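Side-chain contacts in NLP/P60 (Enterococcus faecium, PDB 6B8C), which is the NlpC/p60 domain of the secreted peptidoglycan hydrolase SagA, an endopeptidase that probably cuts peptide stems to generate muropeptides that enhance host immunity: residues Y61-V66 / G93-W98; A29-E34 / V107-G112; G114-A119 / F134-A139; G57-V62 / R69-W74. All blocks are in the same frame, centred on the assembly; numbering follows the deposited sequence.

Contact 1 (Y61-V66 / G93-W98); sequences YVYLQV and GDLLFW
Tyr63 of helix 55-67 reaches across to Gly93, just before strand 95-98, and to Leu95, the first residue of that strand. The polar part is one hydrogen bond, from Tyr63 OH to the backbone oxygen of Gly93. The modelled separation of Tyr63 OH and Gly93 O, 2.3 Å, is too short to trust in detail. The acceptor lies at the edge of the phenol ring, near its plane. The carbonyl that meets the phenol belongs to a residue whose N is already bonded to Ala110 of strand 106-112.

The apolar part is a single touch. Tyr63 CE1 lies 4.0 Å from Leu95 CD2, which approaches the ring obliquely. The two side chains run past each other in opposite directions. Leu95 has CG anti to its carbonyl carbon (chi1 -71°), beside the backbone N.

Tyr63, Gly93 and Leu95 are all buried. Met142 touches both Tyr63 and Leu95, and Arg69 also touches Tyr63. This is helix-on-sheet packing of the papain-like NlpC/P60 fold, in which helix 55-67, which in relatives carries the catalytic cysteine at its start, lies against the central antiparallel sheet.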
loop_
_atom_site.group_PDB
_atom_site.type_symbol
_atom_site.label_atom_id
_atom_site.label_comp_id
_atom_site.label_asym_id
_atom_site.label_seq_id
_atom_site.Cartn_x
_atom_site.Cartn_y
_atom_site.Cartn_z
ATOM N N TYR A 61 0.420 2.712 8.190
ATOM C CA TYR A 61 1.098 2.147 9.350
ATOM C C TYR A 61 2.510 1.701 8.999
ATOM O O TYR A 61 3.449 1.926 9.773
ATOM C CB TYR A 61 0.285 0.979 9.906
ATOM C CG TYR A 61 0.734 0.527 11.275
ATOM C CD1 TYR A 61 1.574 -0.570 11.426
ATOM C CD2 TYR A 61 0.329 1.209 12.416
ATOM C CE1 TYR A 61 1.990 -0.980 12.680
ATOM C CE2 TYR A 61 0.743 0.810 13.672
ATOM C CZ TYR A 61 1.573 -0.284 13.799
ATOM O OH TYR A 61 1.983 -0.686 15.051
ATOM N N VAL A 62 2.678 1.062 7.840
ATOM C CA VAL A 62 4.011 0.632 7.418
ATOM C C VAL A 62 4.940 1.835 7.289
ATOM O O VAL A 62 6.063 1.844 7.819
ATOM C CB VAL A 62 3.926 -0.167 6.105
ATOM C CG1 VAL A 62 5.314 -0.477 5.578
ATOM C CG2 VAL A 62 3.148 -1.456 6.332
ATOM N N TYR A 63 4.479 2.878 6.589
ATOM C CA TYR A 63 5.332 4.046 6.404
ATOM C C TYR A 63 5.580 4.780 7.712
ATOM O O TYR A 63 6.655 5.354 7.898
ATOM C CB TYR A 63 4.729 4.979 5.360
ATOM C CG TYR A 63 5.216 4.631 3.984
ATOM C CD1 TYR A 63 4.592 3.645 3.240
ATOM C CD2 TYR A 63 6.335 5.255 3.447
ATOM C CE1 TYR A 63 5.047 3.306 1.988
ATOM C CE2 TYR A 63 6.800 4.922 2.195
ATOM C CZ TYR A 63 6.150 3.948 1.468
ATOM O OH TYR A 63 6.605 3.607 0.217
ATOM N N LEU A 64 4.617 4.753 8.632
ATOM C CA LEU A 64 4.822 5.374 9.933
ATOM C C LEU A 64 5.887 4.634 10.728
ATOM O O LEU A 64 6.736 5.260 11.375
ATOM C CB LEU A 64 3.498 5.407 10.692
ATOM C CG LEU A 64 3.293 6.503 11.731
ATOM C CD1 LEU A 64 4.051 7.758 11.338
ATOM C CD2 LEU A 64 1.806 6.795 11.841
ATOM N N GLN A 65 5.864 3.300 10.681
ATOM C CA GLN A 65 6.856 2.519 11.412
ATOM C C GLN A 65 8.252 2.713 10.837
ATOM O O GLN A 65 9.230 2.790 11.590
ATOM C CB GLN A 65 6.478 1.039 11.393
ATOM C CG GLN A 65 5.205 0.720 12.142
ATOM C CD GLN A 65 5.208 1.285 13.544
ATOM O OE1 GLN A 65 4.530 2.273 13.826
ATOM N NE2 GLN A 65 5.975 0.665 14.432
ATOM N N VAL A 66 8.373 2.786 9.511
ATOM C CA VAL A 66 9.712 2.816 8.925
ATOM C C VAL A 66 10.274 4.236 8.891
ATOM O O VAL A 66 11.453 4.456 9.193
ATOM C CB VAL A 66 9.700 2.177 7.525
ATOM C CG1 VAL A 66 11.053 2.345 6.855
ATOM C CG2 VAL A 66 9.346 0.711 7.627
ATOM N N GLY A 93 8.700 -1.025 -2.474
ATOM C CA GLY A 93 8.405 0.016 -1.513
ATOM C C GLY A 93 7.486 1.106 -2.026
ATOM O O GLY A 93 6.821 1.764 -1.215
ATOM N N ASP A 94 7.425 1.317 -3.340
ATOM C CA ASP A 94 6.558 2.350 -3.885
ATOM C C ASP A 94 5.094 2.018 -3.615
ATOM O O ASP A 94 4.733 0.884 -3.293
ATOM C CB ASP A 94 6.784 2.516 -5.390
ATOM C CG ASP A 94 8.150 3.085 -5.717
ATOM O OD1 ASP A 94 8.719 2.710 -6.766
ATOM O OD2 ASP A 94 8.662 3.896 -4.916
ATOM N N LEU A 95 4.242 3.028 -3.750
ATOM C CA LEU A 95 2.812 2.849 -3.546
ATOM C C LEU A 95 2.130 2.631 -4.891
ATOM O O LEU A 95 2.545 3.197 -5.901
ATOM C CB LEU A 95 2.209 4.057 -2.826
ATOM C CG LEU A 95 2.573 4.221 -1.345
ATOM C CD1 LEU A 95 2.093 5.558 -0.799
ATOM C CD2 LEU A 95 1.993 3.080 -0.530
ATOM N N LEU A 96 1.097 1.792 -4.905
ATOM C CA LEU A 96 0.331 1.491 -6.108
ATOM C C LEU A 96 -1.122 1.863 -5.863
ATOM O O LEU A 96 -1.679 1.523 -4.814
ATOM C CB LEU A 96 0.438 0.012 -6.481
ATOM C CG LEU A 96 1.846 -0.568 -6.595
ATOM C CD1 LEU A 96 1.782 -2.074 -6.755
ATOM C CD2 LEU A 96 2.592 0.061 -7.759
ATOM N N PHE A 97 -1.738 2.538 -6.833
ATOM C CA PHE A 97 -3.053 3.137 -6.654
ATOM C C PHE A 97 -4.007 2.669 -7.741
ATOM O O PHE A 97 -3.665 2.687 -8.932
ATOM C CB PHE A 97 -2.964 4.669 -6.657
ATOM C CG PHE A 97 -2.309 5.234 -5.434
ATOM C CD1 PHE A 97 -0.938 5.428 -5.391
ATOM C CD2 PHE A 97 -3.062 5.555 -4.316
ATOM C CE1 PHE A 97 -0.331 5.942 -4.261
ATOM C CE2 PHE A 97 -2.464 6.069 -3.184
ATOM C CZ PHE A 97 -1.094 6.263 -3.157
ATOM N N TRP A 98 -5.196 2.243 -7.314
ATOM C CA TRP A 98 -6.308 1.940 -8.199
ATOM C C TRP A 98 -7.235 3.143 -8.274
ATOM O O TRP A 98 -7.530 3.775 -7.256
ATOM C CB TRP A 98 -7.103 0.736 -7.693
ATOM C CG TRP A 98 -6.479 -0.600 -7.918
ATOM C CD1 TRP A 98 -6.928 -1.574 -8.757
ATOM C CD2 TRP A 98 -5.312 -1.129 -7.275
ATOM N NE1 TRP A 98 -6.111 -2.676 -8.684
ATOM C CE2 TRP A 98 -5.112 -2.429 -7.781
ATOM C CE3 TRP A 98 -4.417 -0.630 -6.326
ATOM C CZ2 TRP A 98 -4.051 -3.234 -7.373
ATOM C CZ3 TRP A 98 -3.365 -1.431 -5.922
ATOM C CH2 TRP A 98 -3.190 -2.718 -6.445
#

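Contact 2 (A29-E34 / V107-G112); sequences AAIVAE and VAIALG
Ile109 and Leu111 of strand 106-112 meet Ile31 and Val32 of helix 28-36. This is alpha-on-beta packing in the papain-like NlpC/P60 fold, with the helix laid over one of the middle strands of the antiparallel sheet. The short axes approach to 9.1 Å, and their N-to-C directions differ by 119°.

Ile109 is the first strand residue to touch, and its CB points at the helix. Its CG2 lies 4.0 Å from Ile31 CG2, and its CD1 meets the same methyl at 4.2 Å. The two isoleucines cross at about a right angle. Ile31 sets CG2 anti to its backbone N, while its CG1 branch lies beside that N. Val62 of helix 55-67 touches both isoleucines, so this is a three-way apolar junction.

Ala110 turns its methyl away from the helix. Its carbonyl oxygen, bonded to Gly93 N, lies 4.1 Å from Val32 CG2. The Ala110 backbone also pairs with Asp94.

Leu111 comes last and is partly exposed, like Val32. One methyl, Leu111 CD2, sits against both branches of the valine, 3.7 Å from Val32 CG1 and 3.9 Å from Val32 CG2.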
loop_
_atom_site.group_PDB
_atom_site.type_symbol
_atom_site.label_atom_id
_atom_site.label_comp_id
_atom_site.label_asym_id
_atom_site.label_seq_id
_atom_site.Cartn_x
_atom_site.Cartn_y
_atom_site.Cartn_z
ATOM N N ALA A 29 13.491 -1.936 0.659
ATOM C CA ALA A 29 13.591 -3.233 1.317
ATOM C C ALA A 29 13.063 -3.168 2.745
ATOM O O ALA A 29 12.422 -4.112 3.221
ATOM C CB ALA A 29 15.042 -3.718 1.299
ATOM N N ALA A 30 13.302 -2.050 3.436
ATOM C CA ALA A 30 12.818 -1.914 4.808
ATOM C C ALA A 30 11.299 -1.785 4.845
ATOM O O ALA A 30 10.645 -2.355 5.729
ATOM C CB ALA A 30 13.479 -0.714 5.485
ATOM N N ILE A 31 10.724 -1.044 3.896
ATOM C CA ILE A 31 9.270 -0.958 3.797
ATOM C C ILE A 31 8.673 -2.342 3.573
ATOM O O ILE A 31 7.672 -2.713 4.199
ATOM C CB ILE A 31 8.866 0.019 2.675
ATOM C CG1 ILE A 31 9.377 1.431 2.973
ATOM C CG2 ILE A 31 7.354 0.014 2.474
ATOM C CD1 ILE A 31 8.576 2.169 4.023
ATOM N N VAL A 32 9.282 -3.127 2.681
ATOM C CA VAL A 32 8.782 -4.472 2.401
ATOM C C VAL A 32 8.887 -5.356 3.639
ATOM O O VAL A 32 7.960 -6.112 3.968
ATOM C CB VAL A 32 9.544 -5.076 1.208
ATOM C CG1 VAL A 32 9.169 -6.536 1.016
ATOM C CG2 VAL A 32 9.265 -4.274 -0.052
ATOM N N ALA A 33 10.018 -5.275 4.343
ATOM C CA ALA A 33 10.215 -6.103 5.526
ATOM C C ALA A 33 9.217 -5.748 6.621
ATOM O O ALA A 33 8.725 -6.630 7.334
ATOM C CB ALA A 33 11.649 -5.958 6.033
ATOM N N GLU A 34 8.900 -4.458 6.767
ATOM C CA GLU A 34 7.898 -4.057 7.750
ATOM C C GLU A 34 6.503 -4.505 7.329
ATOM O O GLU A 34 5.705 -4.940 8.168
ATOM C CB GLU A 34 7.934 -2.543 7.952
ATOM C CG GLU A 34 6.925 -2.007 8.967
ATOM C CD GLU A 34 7.305 -2.312 10.411
ATOM O OE1 GLU A 34 6.409 -2.296 11.283
ATOM O OE2 GLU A 34 8.498 -2.565 10.677
ATOM N N VAL A 107 -5.104 1.066 -2.538
ATOM C CA VAL A 107 -3.666 1.291 -2.502
ATOM C C VAL A 107 -2.988 0.022 -2.002
ATOM O O VAL A 107 -3.569 -0.761 -1.246
ATOM C CB VAL A 107 -3.305 2.503 -1.611
ATOM C CG1 VAL A 107 -3.558 2.181 -0.147
ATOM C CG2 VAL A 107 -1.865 2.932 -1.832
ATOM N N ALA A 108 -1.755 -0.186 -2.451
ATOM C CA ALA A 108 -0.941 -1.303 -1.989
ATOM C C ALA A 108 0.520 -0.877 -2.001
ATOM O O ALA A 108 0.874 0.172 -2.537
ATOM C CB ALA A 108 -1.154 -2.555 -2.848
ATOM N N ILE A 109 1.372 -1.702 -1.393
ATOM C CA ILE A 109 2.813 -1.471 -1.382
ATOM C C ILE A 109 3.457 -2.356 -2.440
ATOM O O ILE A 109 3.279 -3.580 -2.431
ATOM C CB ILE A 109 3.421 -1.738 0.005
ATOM C CG1 ILE A 109 2.986 -0.655 0.998
ATOM C CG2 ILE A 109 4.941 -1.788 -0.082
ATOM C CD1 ILE A 109 3.322 -0.975 2.433
ATOM N N ALA A 110 4.204 -1.737 -3.348
ATOM C CA ALA A 110 4.850 -2.480 -4.418
ATOM C C ALA A 110 5.956 -3.370 -3.868
ATOM O O ALA A 110 6.739 -2.961 -3.005
ATOM C CB ALA A 110 5.423 -1.522 -5.462
ATOM N N LEU A 111 6.012 -4.600 -4.374
ATOM C CA LEU A 111 7.093 -5.522 -4.067
ATOM C C LEU A 111 8.102 -5.651 -5.199
ATOM O O LEU A 111 9.116 -6.335 -5.026
ATOM C CB LEU A 111 6.532 -6.909 -3.740
ATOM C CG LEU A 111 5.600 -7.007 -2.536
ATOM C CD1 LEU A 111 5.156 -8.442 -2.359
ATOM C CD2 LEU A 111 6.283 -6.497 -1.280
ATOM N N GLY A 112 7.849 -5.023 -6.344
ATOM C CA GLY A 112 8.678 -5.228 -7.511
ATOM C C GLY A 112 8.275 -6.486 -8.253
ATOM O O GLY A 112 7.817 -7.455 -7.639
#

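Contact 3 (G114-A119 / F134-A139); sequences GQYIHA and FAPDFA
Tyr116 and Phe134 are joined by a hydrogen bond from the phenol to a backbone carbonyl. Tyr116 OH donates to Phe134 O over 2.6 Å. The donor sits in the carbonyl plane on a lone pair, with a C=O...donor angle of 136°. The acceptor in turn lies at the edge of the tyrosine ring. The bond gives a loop carbonyl a firm partner at the end of a buried side chain. Phe134 adds its CB, 3.8 Å from Tyr116 OH, while its phenyl ring leads away. Pro136 CD approaches the tyrosine ring obliquely, 4.4 Å from Tyr116 CE2.

Tyr116 holds CG between its backbone N and carbonyl carbon (chi1 46°), which sends the ring across to the loop. Within its own strand the tyrosine leans on His118. Tyr116 CE1 stands 3.7 Å above the plane of the imidazole, near its rim, and His118 NE2 lies in the tyrosine plane at the ring edge. His118 ND1 is hydrogen-bonded to His106, which helps to set the imidazole that Tyr116 rests on. These are probably the two active-site histidines, as in NlpC/P60 relatives. Trp98 meets the Tyr116 ring edge-to-face and also touches Pro136.

Further out, Asp137 and Phe138 both face Phe97 in a classic beta bulge, where the loop enters strand 138-141. Strand 115-118 lies between strands 106-112 and 127-130 in the six-stranded sheet. Strands 106-112 and 95-98 separate it from strand 138-141. The tyrosine therefore reaches past Ala108 and Leu96 of these intervening strands.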
loop_
_atom_site.group_PDB
_atom_site.type_symbol
_atom_site.label_atom_id
_atom_site.label_comp_id
_atom_site.label_asym_id
_atom_site.label_seq_id
_atom_site.Cartn_x
_atom_site.Cartn_y
_atom_site.Cartn_z
ATOM N N GLY A 114 5.764 -6.923 -10.517
ATOM C CA GLY A 114 4.333 -7.128 -10.644
ATOM C C GLY A 114 3.640 -7.642 -9.405
ATOM O O GLY A 114 2.505 -8.120 -9.500
ATOM N N GLN A 115 4.284 -7.556 -8.246
ATOM C CA GLN A 115 3.743 -8.066 -6.998
ATOM C C GLN A 115 3.537 -6.924 -6.017
ATOM O O GLN A 115 4.253 -5.919 -6.044
ATOM C CB GLN A 115 4.675 -9.114 -6.383
ATOM C CG GLN A 115 4.946 -10.290 -7.296
ATOM C CD GLN A 115 6.227 -11.009 -6.947
ATOM O OE1 GLN A 115 7.090 -11.205 -7.802
ATOM N NE2 GLN A 115 6.362 -11.409 -5.688
ATOM N N TYR A 116 2.549 -7.086 -5.147
ATOM C CA TYR A 116 2.291 -6.104 -4.109
ATOM C C TYR A 116 1.756 -6.819 -2.881
ATOM O O TYR A 116 1.496 -8.023 -2.897
ATOM C CB TYR A 116 1.322 -5.018 -4.586
ATOM C CG TYR A 116 0.104 -5.537 -5.308
ATOM C CD1 TYR A 116 -0.995 -6.017 -4.605
ATOM C CD2 TYR A 116 0.041 -5.522 -6.697
ATOM C CE1 TYR A 116 -2.116 -6.481 -5.266
ATOM C CE2 TYR A 116 -1.071 -5.983 -7.365
ATOM C CZ TYR A 116 -2.146 -6.461 -6.647
ATOM O OH TYR A 116 -3.256 -6.922 -7.318
ATOM N N ILE A 117 1.602 -6.059 -1.806
ATOM C CA ILE A 117 1.048 -6.566 -0.561
ATOM C C ILE A 117 0.012 -5.560 -0.084
ATOM O O ILE A 117 0.212 -4.347 -0.213
ATOM C CB ILE A 117 2.153 -6.803 0.495
ATOM C CG1 ILE A 117 1.547 -7.226 1.831
ATOM C CG2 ILE A 117 3.040 -5.567 0.644
ATOM C CD1 ILE A 117 2.578 -7.646 2.841
ATOM N N HIS A 118 -1.111 -6.059 0.429
ATOM C CA HIS A 118 -2.209 -5.153 0.738
ATOM C C HIS A 118 -3.209 -5.807 1.675
ATOM O O HIS A 118 -3.236 -7.030 1.844
ATOM C CB HIS A 118 -2.926 -4.684 -0.537
ATOM C CG HIS A 118 -3.550 -5.791 -1.332
ATOM N ND1 HIS A 118 -4.540 -5.565 -2.264
ATOM C CD2 HIS A 118 -3.320 -7.126 -1.347
ATOM C CE1 HIS A 118 -4.896 -6.712 -2.816
ATOM N NE2 HIS A 118 -4.170 -7.675 -2.276
ATOM N N ALA A 119 -4.022 -4.952 2.297
ATOM C CA ALA A 119 -5.272 -5.336 2.933
ATOM C C ALA A 119 -6.331 -5.331 1.838
ATOM O O ALA A 119 -6.804 -4.261 1.437
ATOM C CB ALA A 119 -5.634 -4.379 4.072
ATOM N N PHE A 134 -5.183 -8.333 -10.233
ATOM C CA PHE A 134 -5.864 -7.041 -10.257
ATOM C C PHE A 134 -4.804 -5.969 -10.459
ATOM O O PHE A 134 -3.935 -5.782 -9.603
ATOM C CB PHE A 134 -6.658 -6.802 -8.971
ATOM C CG PHE A 134 -7.814 -7.746 -8.794
ATOM C CD1 PHE A 134 -8.992 -7.553 -9.499
ATOM C CD2 PHE A 134 -7.718 -8.832 -7.943
ATOM C CE1 PHE A 134 -10.058 -8.425 -9.356
ATOM C CE2 PHE A 134 -8.784 -9.710 -7.791
ATOM C CZ PHE A 134 -9.955 -9.503 -8.502
ATOM N N ALA A 135 -4.870 -5.274 -11.595
ATOM C CA ALA A 135 -3.820 -4.346 -11.998
ATOM C C ALA A 135 -4.081 -2.963 -11.417
ATOM O O ALA A 135 -5.191 -2.437 -11.566
ATOM C CB ALA A 135 -3.733 -4.250 -13.513
ATOM N N PRO A 136 -3.098 -2.345 -10.770
ATOM C CA PRO A 136 -3.280 -0.969 -10.303
ATOM C C PRO A 136 -3.224 0.003 -11.466
ATOM O O PRO A 136 -2.733 -0.305 -12.554
ATOM C CB PRO A 136 -2.107 -0.759 -9.343
ATOM C CG PRO A 136 -1.051 -1.680 -9.847
ATOM C CD PRO A 136 -1.760 -2.871 -10.445
ATOM N N ASP A 137 -3.748 1.202 -11.221
ATOM C CA ASP A 137 -3.833 2.208 -12.273
ATOM C C ASP A 137 -2.566 3.050 -12.387
ATOM O O ASP A 137 -2.115 3.321 -13.505
ATOM C CB ASP A 137 -5.057 3.101 -12.047
ATOM C CG ASP A 137 -6.367 2.361 -12.274
ATOM O OD1 ASP A 137 -6.586 1.852 -13.395
ATOM O OD2 ASP A 137 -7.173 2.269 -11.325
ATOM N N PHE A 138 -1.969 3.477 -11.275
ATOM C CA PHE A 138 -0.671 4.156 -11.369
ATOM C C PHE A 138 0.140 3.851 -10.114
ATOM O O PHE A 138 -0.281 3.067 -9.259
ATOM C CB PHE A 138 -0.840 5.665 -11.611
ATOM C CG PHE A 138 -1.595 6.390 -10.530
ATOM C CD1 PHE A 138 -2.964 6.580 -10.634
ATOM C CD2 PHE A 138 -0.933 6.904 -9.425
ATOM C CE1 PHE A 138 -3.661 7.254 -9.650
ATOM C CE2 PHE A 138 -1.626 7.580 -8.435
ATOM C CZ PHE A 138 -2.990 7.754 -8.548
ATOM N N ALA A 139 1.318 4.465 -9.998
ATOM C CA ALA A 139 2.182 4.239 -8.854
ATOM C C ALA A 139 2.756 5.569 -8.392
ATOM O O ALA A 139 2.623 6.599 -9.057
ATOM C CB ALA A 139 3.305 3.247 -9.187
#

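Contact 4 (G57-V62 / R69-W74); sequences GFTRYV and RDIGGW
Arg60 NH2 is gripped by both oxygens of the Asp70 carboxylate. The short arm is the salt bridge from Arg60 NH2 to Asp70 OD2, 2.7 Å. The second is a weak hydrogen bond to Asp70 OD1, 3.2 Å, bent to 147° at the hydrogen. The guanidinium and carboxylate planes are only 8° apart, and OD2 lies at the guanidinium edge. A single nitrogen thus serves the whole carboxylate.

The Arg60 chain runs out from helix 55-67 with chi1 and chi2 both extended, then bends at chi3 (93°) toward Asp70. Along this path Arg60 CD packs on the loop backbone, 3.4 Å from Ile71 O and 3.6 Å from Gly73 CA.

Ile71 covers the helix beside it. Its CD1 is 4.1 Å from Thr59 O, and its CG1 is 4.3 Å from Arg60 CB. Gln78 ties the two segments from outside, with hydrogen bonds to Thr59 OG1 and Gly72 O.

The loop after this helix of the papain-like NlpC/P60 domain is thus folded back along it. Asp70 is exposed and Arg60 only partly buried, so solvent probably weakens the charge attraction, and the apolar and backbone contacts of the arginine chain probably share the work of holding the loop.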
loop_
_atom_site.group_PDB
_atom_site.type_symbol
_atom_site.label_atom_id
_atom_site.label_comp_id
_atom_site.label_asym_id
_atom_site.label_seq_id
_atom_site.Cartn_x
_atom_site.Cartn_y
_atom_site.Cartn_z
ATOM N N GLY A 57 -5.022 2.226 5.827
ATOM C CA GLY A 57 -4.453 2.140 7.163
ATOM C C GLY A 57 -3.199 1.290 7.202
ATOM O O GLY A 57 -2.237 1.617 7.896
ATOM N N PHE A 58 -3.182 0.211 6.421
ATOM C CA PHE A 58 -2.020 -0.670 6.374
ATOM C C PHE A 58 -0.792 0.053 5.822
ATOM O O PHE A 58 0.286 0.033 6.435
ATOM C CB PHE A 58 -2.370 -1.901 5.535
ATOM C CG PHE A 58 -1.202 -2.773 5.226
ATOM C CD1 PHE A 58 -0.478 -3.364 6.242
ATOM C CD2 PHE A 58 -0.831 -3.014 3.913
ATOM C CE1 PHE A 58 0.601 -4.174 5.957
ATOM C CE2 PHE A 58 0.250 -3.822 3.621
ATOM C CZ PHE A 58 0.967 -4.403 4.643
ATOM N N THR A 59 -0.938 0.704 4.664
ATOM C CA THR A 59 0.189 1.417 4.065
ATOM C C THR A 59 0.649 2.570 4.949
ATOM O O THR A 59 1.861 2.799 5.109
ATOM C CB THR A 59 -0.192 1.928 2.673
ATOM O OG1 THR A 59 -1.261 2.874 2.783
ATOM C CG2 THR A 59 -0.641 0.775 1.787
ATOM N N ARG A 60 -0.300 3.312 5.533
ATOM C CA ARG A 60 0.069 4.385 6.447
ATOM C C ARG A 60 0.849 3.849 7.638
ATOM O O ARG A 60 1.842 4.451 8.058
ATOM C CB ARG A 60 -1.179 5.128 6.923
ATOM C CG ARG A 60 -0.871 6.247 7.902
ATOM C CD ARG A 60 -2.085 7.113 8.185
ATOM N NE ARG A 60 -2.832 6.665 9.354
ATOM C CZ ARG A 60 -2.540 7.011 10.603
ATOM N NH1 ARG A 60 -3.274 6.555 11.609
ATOM N NH2 ARG A 60 -1.508 7.810 10.848
ATOM N N TYR A 61 0.420 2.712 8.190
ATOM C CA TYR A 61 1.098 2.147 9.350
ATOM C C TYR A 61 2.510 1.701 8.999
ATOM O O TYR A 61 3.449 1.926 9.773
ATOM C CB TYR A 61 0.285 0.979 9.906
ATOM C CG TYR A 61 0.734 0.527 11.275
ATOM C CD1 TYR A 61 1.574 -0.570 11.426
ATOM C CD2 TYR A 61 0.329 1.209 12.416
ATOM C CE1 TYR A 61 1.990 -0.980 12.680
ATOM C CE2 TYR A 61 0.743 0.810 13.672
ATOM C CZ TYR A 61 1.573 -0.284 13.799
ATOM O OH TYR A 61 1.983 -0.686 15.051
ATOM N N VAL A 62 2.678 1.062 7.840
ATOM C CA VAL A 62 4.011 0.632 7.418
ATOM C C VAL A 62 4.940 1.835 7.289
ATOM O O VAL A 62 6.063 1.844 7.819
ATOM C CB VAL A 62 3.926 -0.167 6.105
ATOM C CG1 VAL A 62 5.314 -0.477 5.578
ATOM C CG2 VAL A 62 3.148 -1.456 6.332
ATOM N N ARG A 69 6.946 9.473 9.287
ATOM C CA ARG A 69 6.065 10.481 8.722
ATOM C C ARG A 69 4.697 9.881 8.417
ATOM O O ARG A 69 4.544 8.673 8.219
ATOM C CB ARG A 69 6.673 11.087 7.459
ATOM C CG ARG A 69 6.728 10.136 6.286
ATOM C CD ARG A 69 8.004 10.335 5.490
ATOM N NE ARG A 69 7.731 10.691 4.101
ATOM C CZ ARG A 69 7.418 9.812 3.155
ATOM N NH1 ARG A 69 7.330 8.521 3.452
ATOM N NH2 ARG A 69 7.189 10.224 1.915
ATOM N N ASP A 70 3.697 10.753 8.378
ATOM C CA ASP A 70 2.297 10.358 8.273
ATOM C C ASP A 70 1.790 10.718 6.881
ATOM O O ASP A 70 1.356 11.848 6.640
ATOM C CB ASP A 70 1.471 11.037 9.365
ATOM C CG ASP A 70 0.149 10.335 9.630
ATOM O OD1 ASP A 70 -0.496 9.878 8.669
ATOM O OD2 ASP A 70 -0.248 10.236 10.808
ATOM N N ILE A 71 1.839 9.751 5.964
ATOM C CA ILE A 71 1.131 9.883 4.696
ATOM C C ILE A 71 -0.350 9.797 5.036
ATOM O O ILE A 71 -0.709 9.389 6.144
ATOM C CB ILE A 71 1.570 8.808 3.682
ATOM C CG1 ILE A 71 1.050 7.427 4.082
ATOM C CG2 ILE A 71 3.084 8.760 3.596
ATOM C CD1 ILE A 71 1.435 6.326 3.102
ATOM N N GLY A 72 -1.218 10.191 4.110
ATOM C CA GLY A 72 -2.636 10.305 4.415
ATOM C C GLY A 72 -3.291 9.141 5.140
ATOM O O GLY A 72 -2.873 7.987 4.996
ATOM N N GLY A 73 -4.332 9.437 5.927
ATOM C CA GLY A 73 -5.067 8.399 6.630
ATOM C C GLY A 73 -6.042 7.627 5.769
ATOM O O GLY A 73 -6.407 6.499 6.120
ATOM N N TRP A 74 -6.479 8.206 4.658
ATOM C CA TRP A 74 -7.291 7.520 3.666
ATOM C C TRP A 74 -6.567 7.591 2.320
ATOM O O TRP A 74 -5.419 8.035 2.230
ATOM C CB TRP A 74 -8.712 8.092 3.617
ATOM C CG TRP A 74 -8.807 9.591 3.507
ATOM C CD1 TRP A 74 -8.380 10.517 4.419
ATOM C CD2 TRP A 74 -9.410 10.331 2.441
ATOM N NE1 TRP A 74 -8.659 11.786 3.974
ATOM C CE2 TRP A 74 -9.293 11.699 2.762
ATOM C CE3 TRP A 74 -10.028 9.970 1.239
ATOM C CZ2 TRP A 74 -9.769 12.705 1.926
ATOM C CZ3 TRP A 74 -10.504 10.975 0.412
ATOM C CH2 TRP A 74 -10.370 12.323 0.758
#

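From the N terminus, helix 28-36 opens contact 2, which closes only at strand 106-112. Contacts 4 and 1 nest inside that long loop. Both start from helix 55-67 and share Tyr61 and Val62. Contact 4 closes first, folding residues 69-74 back on the helix. Contact 1 closes later, where the chain enters strand 95-98. Its closing strand pairs with that of contact 2 in the sheet. Contact 3 follows in series. Contacts 1 and 2 tie the two helices to the sheet, contact 4 fixes the loop, and contact 3 ties strand 115-118 to the loop leading into strand 138-141, on the opposite side of the chain's centre from contact 4.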